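PDB 2PPX: uncharacterized protein Atu1735 from Agrobacterium tumefaciens, which is of unknown function but, as a helix-turn-helix protein resembling the XRE family, probably binds DNA. Local coordinates for residues 47-50 with 51-55; 68-72 with 73-77. All blocks are in the same frame, centred on the assembly; numbering follows the deposited sequence. Where two conformers were deposited one is given.

Contact 1 of 2, residues 47-50 with 51-55; sequences EEFS and ARYHI. With SO4 (sulfate ion), chain G; SO4 (sulfate ion), chain E.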
# COMPACT_ATOMS: atom_id res chain seq x y z
N GLU A 47 -14.56 -2.84 -14.17
CA GLU A 47 -15.02 -4.04 -13.46
C GLU A 47 -14.31 -5.30 -13.95
O GLU A 47 -13.85 -6.12 -13.17
CB GLU A 47 -16.53 -4.22 -13.69
CG GLU A 47 -17.42 -3.21 -12.97
CD GLU A 47 -17.45 -1.80 -13.59
OE1 GLU A 47 -18.09 -0.95 -12.93
OE2 GLU A 47 -16.88 -1.53 -14.70
N GLU A 48 -14.26 -5.44 -15.27
CA GLU A 48 -13.62 -6.59 -15.89
C GLU A 48 -12.11 -6.66 -15.58
O GLU A 48 -11.58 -7.72 -15.26
CB GLU A 48 -13.84 -6.59 -17.40
CG GLU A 48 -15.30 -6.83 -17.78
CD GLU A 48 -15.58 -6.63 -19.27
OE1 GLU A 48 -14.92 -5.81 -19.93
OE2 GLU A 48 -16.47 -7.32 -19.78
N PHE A 49 -11.44 -5.51 -15.73
CA PHE A 49 -10.01 -5.42 -15.50
C PHE A 49 -9.71 -5.72 -14.03
O PHE A 49 -8.81 -6.51 -13.73
CB PHE A 49 -9.47 -4.02 -15.93
CG PHE A 49 -7.94 -3.95 -16.02
CD1 PHE A 49 -7.18 -3.68 -14.87
CD2 PHE A 49 -7.29 -4.18 -17.23
CE1 PHE A 49 -5.79 -3.63 -14.93
CE2 PHE A 49 -5.91 -4.12 -17.32
CZ PHE A 49 -5.15 -3.84 -16.15
N SER A 50 -10.49 -5.11 -13.13
CA SER A 50 -10.39 -5.38 -11.69
C SER A 50 -10.50 -6.87 -11.35
O SER A 50 -9.65 -7.40 -10.64
CB SER A 50 -11.43 -4.54 -10.90
OG SER A 50 -11.49 -4.94 -9.53
N ALA A 51 -11.49 -7.56 -11.90
CA ALA A 51 -11.69 -8.97 -11.60
C ALA A 51 -10.62 -9.85 -12.29
O ALA A 51 -10.11 -10.78 -11.68
CB ALA A 51 -13.10 -9.45 -12.02
N ARG A 52 -10.28 -9.54 -13.53
CA ARG A 52 -9.31 -10.36 -14.26
C ARG A 52 -7.89 -10.29 -13.65
O ARG A 52 -7.18 -11.31 -13.58
CB ARG A 52 -9.28 -9.95 -15.73
CG ARG A 52 -8.45 -10.85 -16.61
CD ARG A 52 -8.68 -10.51 -18.07
NE ARG A 52 -10.04 -10.85 -18.48
CZ ARG A 52 -10.50 -10.76 -19.72
NH1 ARG A 52 -9.72 -10.35 -20.71
NH2 ARG A 52 -11.76 -11.08 -19.98
N TYR A 53 -7.51 -9.11 -13.19
CA TYR A 53 -6.15 -8.87 -12.70
C TYR A 53 -5.99 -8.67 -11.20
O TYR A 53 -4.89 -8.36 -10.73
CB TYR A 53 -5.48 -7.73 -13.51
CG TYR A 53 -5.36 -8.12 -14.96
CD1 TYR A 53 -4.52 -9.17 -15.36
CD2 TYR A 53 -6.13 -7.48 -15.94
CE1 TYR A 53 -4.43 -9.56 -16.70
CE2 TYR A 53 -6.03 -7.85 -17.31
CZ TYR A 53 -5.19 -8.90 -17.66
OH TYR A 53 -5.08 -9.32 -18.95
N HIS A 54 -7.07 -8.88 -10.45
CA HIS A 54 -7.08 -8.82 -8.98
C HIS A 54 -6.59 -7.48 -8.43
O HIS A 54 -5.77 -7.43 -7.50
CB HIS A 54 -6.30 -10.00 -8.38
CG HIS A 54 -6.81 -11.34 -8.82
ND1 HIS A 54 -6.89 -12.42 -7.97
CD2 HIS A 54 -7.32 -11.76 -10.00
CE1 HIS A 54 -7.39 -13.46 -8.62
NE2 HIS A 54 -7.66 -13.09 -9.85
N ILE A 55 -7.08 -6.41 -9.02
CA ILE A 55 -6.81 -5.06 -8.51
C ILE A 55 -8.15 -4.51 -7.99
O ILE A 55 -9.10 -4.39 -8.74
CB ILE A 55 -6.24 -4.16 -9.59
CG1 ILE A 55 -4.88 -4.73 -10.10
CG2 ILE A 55 -6.08 -2.70 -9.09
CD1 ILE A 55 -4.46 -4.16 -11.41
S SO4 G . -11.81 -10.99 -23.65
O1 SO4 G . -13.13 -10.60 -23.12
O2 SO4 G . -10.84 -9.93 -23.40
O3 SO4 G . -11.37 -12.23 -23.01
O4 SO4 G . -11.90 -11.22 -25.09
S SO4 E . -7.04 -12.92 -3.63
O1 SO4 E . -5.57 -13.02 -3.62
O2 SO4 E . -7.48 -12.12 -2.50
O3 SO4 E . -7.55 -12.30 -4.86
O4 SO4 E . -7.57 -14.28 -3.55
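The edge of the Tyr53 ring points into the face of Phe49, an edge-to-face pair one helical turn apart. Tyr53 CD2 sits over the middle of the Phe49 ring, 3.6 Å from Phe49 CE2, and the two planes are inclined at 51°. Ile55 reaches the same phenyl from its rim, with Ile55 CD1 3.8 Å from Phe49 CE1, so an aromatic and a branched aliphatic group share one buried ring. A polar grip lies beside this apolar one. Ser50 OG, held anti to the backbone N (chi1 171°), donates a short 2.6 Å hydrogen bond to Ile55 O, while Ile55 N returns to Ser50 O at 3.2 Å, in the carbonyl plane on a lone pair. Serine suits the place because its short side chain carries a hydroxyl that reaches Ile55 O. His54 makes this return possible by its positive phi (57°), and the resulting 6→1 bond resembles that of a Schellman motif, though the companion 5→2 bond is not formed. Outward, His54 ND1 gives a hydrogen bond to a sulfate, and Arg52 NH1 donates nearly straight to O2 of a second sulfate at 2.9 Å, at the edge of the guanidinium. Glu48 OE1 turns back to Thr45 N at the start of the helix, and Glu47 forms a salt bridge with Arg61. Phe49 and Ile55 both pack on Leu60 of helix 57-64 and on Ile35 of helix 34-41. Helix 46-53, its tight turn and helix 57-64 together form the helix-turn-helix motif, with this contact at the end of its first helix.

Contact 2 of 2, residues 68-72 with 73-77; sequences SEPDQ and PARAY. With SO4 (sulfate ion), chain B; SO4 (sulfate ion), chain D; SO4 (sulfate ion), chain C.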
# COMPACT_ATOMS: atom_id res chain seq x y z
N SER A 68 -4.34 8.75 -6.75
CA SER A 68 -3.19 8.14 -6.10
C SER A 68 -2.41 7.48 -7.23
O SER A 68 -2.88 7.42 -8.37
CB SER A 68 -3.62 7.10 -5.04
OG SER A 68 -4.22 6.02 -5.73
N GLU A 69 -1.24 6.92 -6.92
CA GLU A 69 -0.43 6.24 -7.93
C GLU A 69 -0.03 4.85 -7.42
O GLU A 69 0.19 4.69 -6.22
CB GLU A 69 0.84 7.04 -8.20
CG GLU A 69 0.54 8.33 -8.97
CD GLU A 69 1.79 9.14 -9.27
OE1 GLU A 69 2.80 9.02 -8.52
OE2 GLU A 69 1.73 9.94 -10.24
N PRO A 70 0.08 3.88 -8.34
CA PRO A 70 0.53 2.51 -7.99
C PRO A 70 1.93 2.57 -7.33
O PRO A 70 2.78 3.34 -7.78
CB PRO A 70 0.60 1.79 -9.36
CG PRO A 70 0.57 2.94 -10.41
CD PRO A 70 -0.23 4.03 -9.78
N ASP A 71 2.14 1.75 -6.30
CA ASP A 71 3.45 1.57 -5.65
C ASP A 71 4.36 0.70 -6.54
O ASP A 71 3.97 0.32 -7.65
CB ASP A 71 3.30 0.99 -4.21
CG ASP A 71 2.79 -0.49 -4.17
OD1 ASP A 71 2.65 -1.20 -5.20
OD2 ASP A 71 2.54 -0.98 -3.04
N GLN A 72 5.58 0.42 -6.09
CA GLN A 72 6.58 -0.18 -6.99
C GLN A 72 6.18 -1.59 -7.47
O GLN A 72 6.24 -1.84 -8.70
CB GLN A 72 8.03 -0.12 -6.45
CG GLN A 72 9.08 -0.45 -7.55
CD GLN A 72 10.56 -0.58 -7.08
OE1 GLN A 72 10.88 -0.52 -5.89
NE2 GLN A 72 11.46 -0.73 -8.06
N PRO A 73 5.74 -2.48 -6.53
CA PRO A 73 5.30 -3.83 -7.00
C PRO A 73 4.13 -3.73 -7.96
O PRO A 73 4.07 -4.45 -8.92
CB PRO A 73 4.89 -4.56 -5.69
CG PRO A 73 5.66 -3.85 -4.63
CD PRO A 73 5.63 -2.39 -5.05
N ALA A 74 3.19 -2.81 -7.69
CA ALA A 74 2.06 -2.62 -8.62
C ALA A 74 2.45 -2.13 -10.02
O ALA A 74 1.87 -2.59 -11.02
CB ALA A 74 1.00 -1.69 -7.98
N ARG A 75 3.42 -1.21 -10.10
CA ARG A 75 3.90 -0.75 -11.40
C ARG A 75 4.54 -1.89 -12.15
O ARG A 75 4.34 -2.01 -13.38
CB ARG A 75 4.91 0.41 -11.29
CG ARG A 75 4.29 1.68 -10.71
CD ARG A 75 5.19 2.87 -10.91
NE ARG A 75 6.49 2.80 -10.22
CZ ARG A 75 6.72 3.14 -8.94
NH1 ARG A 75 5.72 3.53 -8.11
NH2 ARG A 75 7.96 3.09 -8.47
N ALA A 76 5.35 -2.70 -11.44
CA ALA A 76 6.01 -3.86 -12.06
C ALA A 76 4.93 -4.82 -12.59
O ALA A 76 5.00 -5.30 -13.72
CB ALA A 76 6.91 -4.54 -11.06
N TYR A 77 3.91 -5.05 -11.77
CA TYR A 77 2.79 -5.93 -12.15
C TYR A 77 2.06 -5.44 -13.41
O TYR A 77 1.73 -6.22 -14.30
CB TYR A 77 1.83 -6.05 -10.95
CG TYR A 77 0.62 -6.95 -11.21
CD1 TYR A 77 0.75 -8.14 -11.92
CD2 TYR A 77 -0.63 -6.60 -10.71
CE1 TYR A 77 -0.35 -8.94 -12.16
CE2 TYR A 77 -1.74 -7.40 -10.92
CZ TYR A 77 -1.60 -8.56 -11.64
OH TYR A 77 -2.70 -9.34 -11.88
S SO4 B . 10.34 1.67 -10.95
O1 SO4 B . 8.99 1.40 -11.45
O2 SO4 B . 10.28 2.60 -9.83
O3 SO4 B . 11.03 0.46 -10.49
O4 SO4 B . 11.11 2.24 -12.05
S SO4 D . 0.41 8.73 -3.89
O1 SO4 D . -0.44 9.83 -3.43
O2 SO4 D . 1.35 8.32 -2.84
O3 SO4 D . -0.40 7.56 -4.25
O4 SO4 D . 1.14 9.27 -5.03
S SO4 C . 7.03 4.51 -4.64
O1 SO4 C . 8.10 3.79 -5.34
O2 SO4 C . 5.74 4.29 -5.28
O3 SO4 C . 6.94 4.08 -3.25
O4 SO4 C . 7.41 5.93 -4.76
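Arg75 folds back over Gln72, the two side chains crossing with their amide and guanidinium planes only 12° apart. One face of the guanidinium lies over Gln72 CA, off centre, while its edge does the polar work. Arg75 NH1 donates to Pro70 O at 3.0 Å, close to the guanidinium plane, and this bond helps to fix the rotation of the group. Around the same edge Arg75 NE and NH2 hold one sulfate, with NH2 2.7 Å from its O2, and NH1 and NH2 share a second. Gln72, extended, brings NE2 to the first sulfate as well, 2.7 Å from O3. The bend at chi3 (-63°) turns Arg75 toward this anion site. Pro70 CB touches Ala74 CB at 3.8 Å, and Trp63 of helix 57-64 packs on both residues. The Asp71 carboxylate turns back to the helix start: its CG lies between backbone N and carbonyl carbon (chi1 69°), which places OD1 3.0 Å from Ala74 N. Pro73 suits the first turn, where a residue needs no N-H for a helical bond. Asp71 thus N-caps helix 72-83, which follows the helix-turn-helix pair, and sulfates, probably from the crystallisation liquor, bind beside this capped start.

Contact 1 finishes the first helix of the helix-turn-helix motif, and contact 2 starts the helix that follows the second; their centres are about 15 Å apart, on opposite sides of the chain's centre. Tyr77 joins them: its OH lies 2.7 Å from Tyr53 O, probably as a hydrogen bond, and Tyr77 CE2 packs 4.2 Å from Ile55 CG1. Between subunits a sulfate bridges the two contacts. Held by His54 of one chain, it is also held by Gln72 and Arg75 of the second subunit, where His54 packs on Gln72. Such sulfates probably come from the crystallisation liquor, so they mark anion-binding spots without proving a physiological ligand.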